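Local coordinates for protein digeranylgeranylglycerophospholipid reductase (Sulfolobus acidocaldarius, PDB 4OPC) that uses FAD to hydrogenate the double bonds of geranylgeranyl chains, turning unsaturated archaeols into the saturated membrane lipids of archaea, at residues A[331-344]-A[421-434]. Sequence-based numbering, arbitrary orientation.
Sequences WDMNICYVNEYGAK and KELYLNYPRSPSSL. With PGT ((1S)-2-{[{[(2R)-2,3-dihydroxypropyl]oxy}(hydroxy)phosphoryl]oxy}-1-[(palmitoyloxy)methyl]ethyl stearate), chain C.
Tyr427 lies against one side of helix 332-344, its CD1 3.9 Å from Val338 CG2 and its CD2 as far from Ile335 CD1, while CE2 rests on Asn334 CB at 3.5 Å. With CG anti to the backbone N (chi1 -172°), its ring reaches back to the helix from the extended chain that follows helix 410-425. Before that chain, helix 421-425 runs nearly antiparallel to helix 332-344, axes 9.0 Å apart, and the small side chain of Ala343 suits this approach, its CB 3.7 Å from Tyr424 CB. Toward the other end, the Trp331 indole is wedged between Tyr427, whose ring it meets obliquely with planes at 38°, and Pro431, whose CG sits over the six-membered ring in a CH-pi contact, 3.9 Å from its centroid. At the indole's one polar atom, NE1 gives Pro428 O a nearly straight hydrogen bond of 2.9 Å (174°), in the ring plane but above the carbonyl plane. An alanine in place of Trp331 would probably leave Pro428 O without this donor and open a gap between Tyr427 and Pro431. Farther out, Arg429 folds back to lay its guanidinium face on Ile335 CD1. Tyr427 OH bonds to Tyr277 O, and the Asn334 amide to Met279 N and Thr278 OG1. Within the wider pi-type turn at 338-342, Tyr341 OH donates to phosphate oxygen O2P of the bound lipid PGT at 2.7 Å. Mainly apolar packing thus joins helix 410-425 and the chain after it to a helix contributing Tyr341 to the lipid site, the indole bond probably helping to set the chain's path at Pro428.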
# COMPACT_ATOMS: atom_id res chain seq x y z
N TRP A 331 3.12 10.24 18.69
CA TRP A 331 3.12 8.77 18.76
C TRP A 331 1.76 8.15 18.48
O TRP A 331 1.68 6.98 18.08
CB TRP A 331 3.62 8.33 20.14
CG TRP A 331 4.23 6.96 20.16
CD1 TRP A 331 3.73 5.85 20.77
CD2 TRP A 331 5.46 6.56 19.53
NE1 TRP A 331 4.57 4.78 20.57
CE2 TRP A 331 5.64 5.19 19.81
CE3 TRP A 331 6.43 7.22 18.77
CZ2 TRP A 331 6.74 4.47 19.35
CZ3 TRP A 331 7.52 6.51 18.32
CH2 TRP A 331 7.67 5.15 18.60
N ASP A 332 0.69 8.91 18.68
CA ASP A 332 -0.66 8.42 18.38
C ASP A 332 -0.80 8.02 16.92
O ASP A 332 -1.69 7.24 16.57
CB ASP A 332 -1.72 9.47 18.72
CG ASP A 332 -2.04 9.51 20.19
OD1 ASP A 332 -1.66 8.56 20.92
OD2 ASP A 332 -2.69 10.48 20.63
N MET A 333 0.06 8.55 16.06
CA MET A 333 0.09 8.14 14.66
C MET A 333 0.26 6.62 14.60
O MET A 333 -0.48 5.93 13.89
CB MET A 333 1.24 8.81 13.92
CG MET A 333 1.49 8.22 12.54
SD MET A 333 0.10 8.52 11.42
CE MET A 333 0.44 7.35 10.12
N ASN A 334 1.23 6.13 15.35
CA ASN A 334 1.52 4.70 15.38
C ASN A 334 0.38 3.91 15.99
O ASN A 334 -0.03 2.89 15.44
CB ASN A 334 2.79 4.44 16.18
CG ASN A 334 4.04 4.89 15.48
OD1 ASN A 334 4.19 4.67 14.28
ND2 ASN A 334 4.93 5.52 16.21
N ILE A 335 -0.12 4.37 17.12
CA ILE A 335 -1.20 3.66 17.80
C ILE A 335 -2.43 3.53 16.90
O ILE A 335 -2.99 2.44 16.72
CB ILE A 335 -1.60 4.36 19.10
CG1 ILE A 335 -0.39 4.56 20.02
CG2 ILE A 335 -2.72 3.58 19.79
CD1 ILE A 335 0.39 3.30 20.30
N CYS A 336 -2.84 4.65 16.30
CA CYS A 336 -3.98 4.69 15.40
C CYS A 336 -3.75 3.79 14.20
O CYS A 336 -4.60 2.93 13.88
CB CYS A 336 -4.23 6.14 14.93
SG CYS A 336 -5.45 6.39 13.56
N TYR A 337 -2.61 3.93 13.53
CA TYR A 337 -2.39 3.16 12.31
C TYR A 337 -2.27 1.66 12.56
O TYR A 337 -2.84 0.87 11.80
CB TYR A 337 -1.19 3.67 11.49
CG TYR A 337 -1.14 2.94 10.19
CD1 TYR A 337 -2.00 3.29 9.15
CD2 TYR A 337 -0.31 1.84 10.01
CE1 TYR A 337 -2.00 2.58 7.96
CE2 TYR A 337 -0.32 1.13 8.82
CZ TYR A 337 -1.17 1.51 7.80
OH TYR A 337 -1.21 0.81 6.62
N VAL A 338 -1.54 1.27 13.60
CA VAL A 338 -1.45 -0.15 13.94
C VAL A 338 -2.83 -0.74 14.26
O VAL A 338 -3.16 -1.83 13.79
CB VAL A 338 -0.43 -0.40 15.08
CG1 VAL A 338 -0.52 -1.83 15.57
CG2 VAL A 338 0.99 -0.08 14.59
N ASN A 339 -3.65 -0.01 15.00
CA ASN A 339 -5.00 -0.49 15.29
C ASN A 339 -5.87 -0.60 14.03
O ASN A 339 -6.62 -1.57 13.87
CB ASN A 339 -5.70 0.41 16.30
CG ASN A 339 -5.14 0.25 17.71
OD1 ASN A 339 -4.49 -0.74 18.02
ND2 ASN A 339 -5.41 1.24 18.56
N GLU A 340 -5.77 0.37 13.13
CA GLU A 340 -6.66 0.41 11.97
C GLU A 340 -6.24 -0.51 10.83
O GLU A 340 -7.09 -0.92 10.04
CB GLU A 340 -6.79 1.84 11.44
CG GLU A 340 -7.42 2.85 12.40
CD GLU A 340 -8.90 2.59 12.66
OE1 GLU A 340 -9.52 1.79 11.93
OE2 GLU A 340 -9.45 3.20 13.60
N TYR A 341 -4.94 -0.80 10.70
CA TYR A 341 -4.44 -1.56 9.56
C TYR A 341 -3.09 -2.24 9.80
O TYR A 341 -2.86 -3.34 9.27
CB TYR A 341 -4.34 -0.67 8.32
CG TYR A 341 -4.50 -1.39 7.01
CD1 TYR A 341 -5.76 -1.60 6.47
CD2 TYR A 341 -3.40 -1.87 6.31
CE1 TYR A 341 -5.93 -2.26 5.26
CE2 TYR A 341 -3.55 -2.52 5.10
CZ TYR A 341 -4.82 -2.72 4.58
OH TYR A 341 -4.99 -3.37 3.37
N GLY A 342 -2.20 -1.61 10.55
CA GLY A 342 -0.82 -2.08 10.64
C GLY A 342 -0.61 -3.45 11.28
O GLY A 342 0.26 -4.20 10.84
N ALA A 343 -1.40 -3.78 12.30
CA ALA A 343 -1.26 -5.09 12.95
C ALA A 343 -1.65 -6.18 11.97
O ALA A 343 -0.97 -7.21 11.85
CB ALA A 343 -2.13 -5.15 14.20
N LYS A 344 -2.74 -5.96 11.25
CA LYS A 344 -3.13 -6.86 10.17
C LYS A 344 -2.04 -7.00 9.12
O LYS A 344 -1.75 -8.11 8.65
CB LYS A 344 -4.41 -6.36 9.50
CG LYS A 344 -4.58 -6.89 8.09
CD LYS A 344 -5.91 -6.54 7.54
CE LYS A 344 -6.07 -5.05 7.44
NZ LYS A 344 -7.41 -4.81 6.87
N LYS A 421 0.85 -10.79 15.25
CA LYS A 421 -0.32 -9.94 15.44
C LYS A 421 -0.39 -9.48 16.89
O LYS A 421 -0.62 -8.29 17.17
CB LYS A 421 -1.62 -10.65 15.05
CG LYS A 421 -2.82 -9.71 14.98
CD LYS A 421 -3.35 -9.59 13.56
CE LYS A 421 -4.66 -8.83 13.51
NZ LYS A 421 -5.74 -9.54 14.24
N GLU A 422 -0.14 -10.41 17.81
CA GLU A 422 -0.11 -10.11 19.24
C GLU A 422 0.98 -9.10 19.60
O GLU A 422 0.75 -8.22 20.44
CB GLU A 422 0.04 -11.39 20.05
CG GLU A 422 -1.18 -12.29 19.99
CD GLU A 422 -0.98 -13.61 20.72
OE1 GLU A 422 0.15 -13.86 21.19
OE2 GLU A 422 -1.95 -14.39 20.82
N LEU A 423 2.16 -9.22 19.00
CA LEU A 423 3.21 -8.24 19.22
C LEU A 423 2.74 -6.86 18.79
O LEU A 423 3.01 -5.87 19.47
CB LEU A 423 4.49 -8.60 18.45
CG LEU A 423 5.48 -9.53 19.16
CD1 LEU A 423 6.60 -9.90 18.22
CD2 LEU A 423 6.03 -8.86 20.41
N TYR A 424 2.06 -6.79 17.65
CA TYR A 424 1.55 -5.51 17.17
C TYR A 424 0.39 -4.96 18.01
O TYR A 424 0.28 -3.75 18.17
CB TYR A 424 1.20 -5.57 15.68
CG TYR A 424 2.43 -5.36 14.84
CD1 TYR A 424 3.42 -6.33 14.76
CD2 TYR A 424 2.62 -4.17 14.15
CE1 TYR A 424 4.55 -6.14 14.01
CE2 TYR A 424 3.75 -3.96 13.39
CZ TYR A 424 4.72 -4.95 13.32
OH TYR A 424 5.85 -4.74 12.56
N LEU A 425 -0.44 -5.85 18.55
CA LEU A 425 -1.49 -5.42 19.47
C LEU A 425 -0.89 -4.89 20.78
O LEU A 425 -1.55 -4.18 21.54
CB LEU A 425 -2.49 -6.55 19.74
CG LEU A 425 -3.24 -7.01 18.48
CD1 LEU A 425 -4.26 -8.10 18.81
CD2 LEU A 425 -3.92 -5.83 17.79
N ASN A 426 0.37 -5.22 21.02
CA ASN A 426 1.12 -4.66 22.15
C ASN A 426 2.20 -3.69 21.68
O ASN A 426 3.30 -3.65 22.23
CB ASN A 426 1.73 -5.78 22.98
CG ASN A 426 0.69 -6.62 23.69
OD1 ASN A 426 0.04 -6.17 24.63
ND2 ASN A 426 0.51 -7.86 23.22
N TYR A 427 1.87 -2.91 20.65
CA TYR A 427 2.78 -1.90 20.14
C TYR A 427 3.24 -0.98 21.28
O TYR A 427 2.43 -0.62 22.14
CB TYR A 427 2.09 -1.09 19.03
CG TYR A 427 3.06 -0.17 18.33
CD1 TYR A 427 3.80 -0.60 17.24
CD2 TYR A 427 3.27 1.13 18.80
CE1 TYR A 427 4.72 0.23 16.62
CE2 TYR A 427 4.18 1.96 18.19
CZ TYR A 427 4.90 1.52 17.10
OH TYR A 427 5.80 2.36 16.51
N PRO A 428 4.53 -0.60 21.29
CA PRO A 428 5.11 0.22 22.36
C PRO A 428 4.31 1.50 22.60
O PRO A 428 3.96 2.17 21.63
CB PRO A 428 6.48 0.61 21.82
CG PRO A 428 6.81 -0.38 20.79
CD PRO A 428 5.53 -0.99 20.28
N ARG A 429 4.03 1.82 23.85
CA ARG A 429 3.23 3.00 24.15
C ARG A 429 4.05 4.29 24.11
O ARG A 429 3.49 5.38 24.14
CB ARG A 429 2.55 2.85 25.51
CG ARG A 429 1.65 1.63 25.62
CD ARG A 429 0.64 1.58 24.48
NE ARG A 429 -0.16 2.80 24.40
CZ ARG A 429 -1.30 2.90 23.74
NH1 ARG A 429 -1.80 1.85 23.10
NH2 ARG A 429 -1.96 4.06 23.73
N SER A 430 5.36 4.15 24.05
CA SER A 430 6.25 5.31 23.97
C SER A 430 7.49 4.94 23.16
O SER A 430 7.79 3.76 22.99
CB SER A 430 6.63 5.78 25.37
OG SER A 430 7.71 5.02 25.86
N PRO A 431 8.22 5.94 22.65
CA PRO A 431 9.44 5.70 21.88
C PRO A 431 10.52 4.92 22.63
O PRO A 431 11.32 4.23 22.00
CB PRO A 431 9.95 7.11 21.59
CG PRO A 431 8.73 7.94 21.57
CD PRO A 431 7.82 7.36 22.61
N SER A 432 10.54 5.04 23.95
CA SER A 432 11.59 4.42 24.75
C SER A 432 11.57 2.90 24.63
O SER A 432 12.57 2.24 24.89
CB SER A 432 11.48 4.85 26.21
OG SER A 432 10.23 4.46 26.76
N SER A 433 10.43 2.35 24.23
CA SER A 433 10.27 0.90 24.12
C SER A 433 10.33 0.39 22.69
O SER A 433 10.15 -0.80 22.45
CB SER A 433 8.95 0.46 24.75
OG SER A 433 8.88 0.85 26.11
N LEU A 434 10.59 1.28 21.74
CA LEU A 434 10.58 0.89 20.33
C LEU A 434 11.65 -0.14 20.00
O LEU A 434 11.38 -1.11 19.30
CB LEU A 434 10.76 2.11 19.43
CG LEU A 434 10.75 1.83 17.93
CD1 LEU A 434 9.38 1.35 17.47
CD2 LEU A 434 11.17 3.08 17.16
C48 PGT C . 1.97 -12.14 -3.20
C47 PGT C . 2.48 -10.89 -2.52
C46 PGT C . 2.68 -9.80 -3.55
C45 PGT C . 1.38 -9.57 -4.30
C44 PGT C . 1.31 -8.16 -4.84
C43 PGT C . 1.54 -8.16 -6.34
C42 PGT C . 1.63 -6.73 -6.81
C41 PGT C . 0.28 -6.10 -6.64
C40 PGT C . 0.08 -4.98 -7.63
C39 PGT C . -1.40 -4.88 -7.91
C38 PGT C . -2.14 -4.65 -6.62
C37 PGT C . -3.62 -4.73 -6.89
C36 PGT C . -4.35 -4.39 -5.61
C35 PGT C . -5.81 -4.77 -5.71
C34 PGT C . -6.51 -4.36 -4.43
C33 PGT C . -7.88 -4.99 -4.31
C32 PGT C . -8.87 -4.03 -3.67
C31 PGT C . -8.75 -4.00 -2.16
O31 PGT C . -8.59 -2.92 -1.62
O2 PGT C . -8.80 -5.18 -1.37
C2 PGT C . -10.02 -5.46 -0.72
C1 PGT C . -10.21 -4.69 0.57
O3P PGT C . -9.34 -3.60 0.80
P PGT C . -8.36 -3.67 2.05
O1P PGT C . -7.85 -5.09 2.06
O2P PGT C . -7.21 -2.69 1.91
O4P PGT C . -9.10 -3.37 3.43
C4 PGT C . -10.50 -3.37 3.56
C5 PGT C . -10.91 -3.18 5.01
O5 PGT C . -11.72 -2.04 5.12
C6 PGT C . -9.68 -3.03 5.87
O6 PGT C . -9.54 -1.70 6.31
C3 PGT C . -10.11 -6.92 -0.29
O3 PGT C . -10.14 -7.82 -1.37
C11 PGT C . -9.49 -9.03 -1.07
O11 PGT C . -9.69 -9.58 -0.00
C12 PGT C . -8.54 -9.65 -2.07
C13 PGT C . -8.33 -11.12 -1.78
C14 PGT C . -7.36 -11.70 -2.78
C15 PGT C . -5.97 -11.75 -2.20
C16 PGT C . -5.02 -12.45 -3.15
C17 PGT C . -4.27 -13.53 -2.39
C18 PGT C . -3.56 -14.46 -3.35
C19 PGT C . -3.08 -15.69 -2.61
C20 PGT C . -4.24 -16.57 -2.22
C21 PGT C . -4.05 -17.95 -2.82
C22 PGT C . -4.65 -19.01 -1.92
C23 PGT C . -3.95 -20.33 -2.18
C24 PGT C . -4.31 -21.34 -1.11
C25 PGT C . -3.05 -21.91 -0.50
C26 PGT C . -3.11 -21.75 1.01
O HOH W 1 -4.02 -2.23 20.32